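Local coordinates for ATP-dependent protease (Xanthomonas campestris pv. campestris, PDB 7CAY), which probably recognises and binds protein substrates, being homologous to the N-terminal substrate-binding domain of the Lon peptidase, at residues A[123-128]-A[183-188]. Residues are numbered along the deposited sequence; the frame is centred on the assembly and turned at random.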
loop_
_atom_site.group_PDB
_atom_site.type_symbol
_atom_site.label_atom_id
_atom_site.label_comp_id
_atom_site.label_asym_id
_atom_site.label_seq_id
_atom_site.Cartn_x
_atom_site.Cartn_y
_atom_site.Cartn_z
ATOM N N PRO A 123 24.617 -10.328 1.793
ATOM C CA PRO A 123 25.810 -9.492 1.575
ATOM C C PRO A 123 25.764 -8.686 0.290
ATOM O O PRO A 123 26.323 -7.583 0.241
ATOM C CB PRO A 123 26.953 -10.516 1.559
ATOM N N GLU A 124 25.106 -9.197 -0.752
ATOM C CA GLU A 124 24.975 -8.463 -2.004
ATOM C C GLU A 124 24.009 -7.289 -1.905
ATOM O O GLU A 124 23.935 -6.492 -2.846
ATOM C CB GLU A 124 24.519 -9.404 -3.120
ATOM C CG GLU A 124 23.205 -10.114 -2.829
ATOM C CD GLU A 124 23.405 -11.527 -2.316
ATOM O OE1 GLU A 124 22.849 -12.463 -2.929
ATOM O OE2 GLU A 124 24.124 -11.704 -1.310
ATOM N N HIS A 125 23.272 -7.165 -0.803
ATOM C CA HIS A 125 22.313 -6.085 -0.622
ATOM C C HIS A 125 22.700 -5.124 0.492
ATOM O O HIS A 125 21.926 -4.211 0.800
ATOM C CB HIS A 125 20.918 -6.662 -0.343
ATOM C CG HIS A 125 20.378 -7.506 -1.456
ATOM N ND1 HIS A 125 20.886 -7.465 -2.737
ATOM C CD2 HIS A 125 19.375 -8.416 -1.477
ATOM C CE1 HIS A 125 20.217 -8.311 -3.501
ATOM N NE2 HIS A 125 19.296 -8.902 -2.760
ATOM N N GLY A 126 23.871 -5.304 1.109
ATOM C CA GLY A 126 24.287 -4.393 2.163
ATOM C C GLY A 126 24.515 -2.981 1.660
ATOM O O GLY A 126 24.182 -2.008 2.341
ATOM N N LEU A 127 25.087 -2.848 0.461
ATOM C CA LEU A 127 25.245 -1.526 -0.133
ATOM C C LEU A 127 23.896 -0.889 -0.437
ATOM O O LEU A 127 23.772 0.342 -0.419
ATOM C CB LEU A 127 26.096 -1.618 -1.398
ATOM C CG LEU A 127 27.582 -1.870 -1.157
ATOM C CD1 LEU A 127 28.317 -2.098 -2.469
ATOM C CD2 LEU A 127 28.178 -0.697 -0.399
ATOM N N LEU A 128 22.876 -1.706 -0.713
ATOM C CA LEU A 128 21.530 -1.177 -0.893
ATOM C C LEU A 128 20.986 -0.553 0.386
ATOM O O LEU A 128 20.082 0.285 0.316
ATOM C CB LEU A 128 20.587 -2.277 -1.383
ATOM N N ARG A 183 14.147 -11.163 -3.240
ATOM C CA ARG A 183 13.857 -11.022 -4.664
ATOM C C ARG A 183 13.271 -9.653 -4.971
ATOM O O ARG A 183 13.403 -9.158 -6.097
ATOM C CB ARG A 183 12.912 -12.130 -5.131
ATOM C CG ARG A 183 13.605 -13.206 -5.956
ATOM C CD ARG A 183 12.636 -14.263 -6.469
ATOM N NE ARG A 183 12.194 -15.172 -5.415
ATOM C CZ ARG A 183 10.943 -15.257 -4.973
ATOM N NH1 ARG A 183 9.998 -14.490 -5.501
ATOM N NH2 ARG A 183 10.636 -16.115 -4.008
ATOM N N ARG A 184 12.626 -9.026 -3.984
ATOM C CA ARG A 184 12.183 -7.646 -4.140
ATOM C C ARG A 184 13.374 -6.714 -4.325
ATOM O O ARG A 184 13.388 -5.871 -5.228
ATOM C CB ARG A 184 11.352 -7.230 -2.927
ATOM C CG ARG A 184 9.966 -6.705 -3.256
ATOM C CD ARG A 184 9.239 -6.291 -1.989
ATOM N NE ARG A 184 8.637 -7.429 -1.297
ATOM C CZ ARG A 184 8.615 -7.574 0.024
ATOM N NH1 ARG A 184 9.180 -6.658 0.801
ATOM N NH2 ARG A 184 8.038 -8.638 0.567
ATOM N N LEU A 185 14.394 -6.866 -3.477
ATOM C CA LEU A 185 15.599 -6.053 -3.598
ATOM C C LEU A 185 16.411 -6.398 -4.839
ATOM O O LEU A 185 17.174 -5.552 -5.319
ATOM C CB LEU A 185 16.463 -6.211 -2.345
ATOM C CG LEU A 185 15.933 -5.531 -1.080
ATOM C CD1 LEU A 185 16.597 -6.103 0.162
ATOM C CD2 LEU A 185 16.154 -4.027 -1.156
ATOM N N GLU A 186 16.266 -7.614 -5.371
ATOM C CA GLU A 186 17.022 -7.988 -6.561
ATOM C C GLU A 186 16.492 -7.273 -7.799
ATOM O O GLU A 186 17.272 -6.854 -8.662
ATOM C CB GLU A 186 16.990 -9.506 -6.750
ATOM C CG GLU A 186 18.015 -10.035 -7.745
ATOM C CD GLU A 186 19.446 -9.882 -7.254
ATOM O OE1 GLU A 186 19.828 -10.577 -6.287
ATOM O OE2 GLU A 186 20.186 -9.061 -7.836
ATOM N N GLN A 187 15.171 -7.119 -7.908
ATOM C CA GLN A 187 14.606 -6.357 -9.016
ATOM C C GLN A 187 14.551 -4.866 -8.722
ATOM O O GLN A 187 14.585 -4.058 -9.656
ATOM C CB GLN A 187 13.207 -6.872 -9.373
ATOM C CG GLN A 187 12.101 -6.460 -8.421
ATOM C CD GLN A 187 10.718 -6.757 -8.981
ATOM O OE1 GLN A 187 10.566 -7.051 -10.170
ATOM N NE2 GLN A 187 9.702 -6.683 -8.126
ATOM N N LEU A 188 14.474 -4.483 -7.445
ATOM C CA LEU A 188 14.661 -3.082 -7.085
ATOM C C LEU A 188 16.060 -2.611 -7.452
ATOM O O LEU A 188 16.272 -1.420 -7.709
ATOM C CB LEU A 188 14.399 -2.888 -5.590
ATOM C CG LEU A 188 14.450 -1.471 -5.017
ATOM C CD1 LEU A 188 13.394 -0.590 -5.664
ATOM C CD2 LEU A 188 14.272 -1.507 -3.506
#
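In the helical part that follows the beta-rich half of this Lon N-terminal-like chain, segment 123-128, which runs into helix 126-134, packs on helix 181-190 through H125, which meets L185 and E186. The backbones come nearest at H125 and L185, whose CA atoms are 7.3 Å apart, and H125 supplies most of its segment's share of the contact. With CG anti to its own carbonyl carbon (chi1 -61°), the imidazole is carried across to the second helix, and one of its faces settles on L185. There CB of L185 stands 4.0 Å from the centroid of the H125 ring, 24° from the ring normal, a CH-pi contact displaced toward the CD2-NE2 rim; CD1 of L185 adds to it beside CD2 of H125. CG of E124 lies over the opposite face, displaced toward the ND1-CE1 rim. A histidine suits this buried place because its faces accept such carbons while its rim remains polar: ND1 of H125 makes a weak hydrogen bond with the backbone O of E124 (3.2 Å), which may help to set the ring's rotation. The leucine belongs to a small all-helical bundle, in which L185 also packs on A154 of helix 154-164, and L188, nearly one turn further on, reaches L161 of that helix and L175 of helix 169-177. E186, one position along and at the exposed border, bends at its second torsion to bring its carboxylate back to the ring edge. Its OE1 lies 3.6 Å from CE1 of H125, near the imidazole plane, and the carboxylate is turned 56° from that plane. No hydrogen bond joins them, though the negative charge may polarise the imidazole. A second acid is close by, with OE1 of E124 lying 4.9 Å from OE1 of E186.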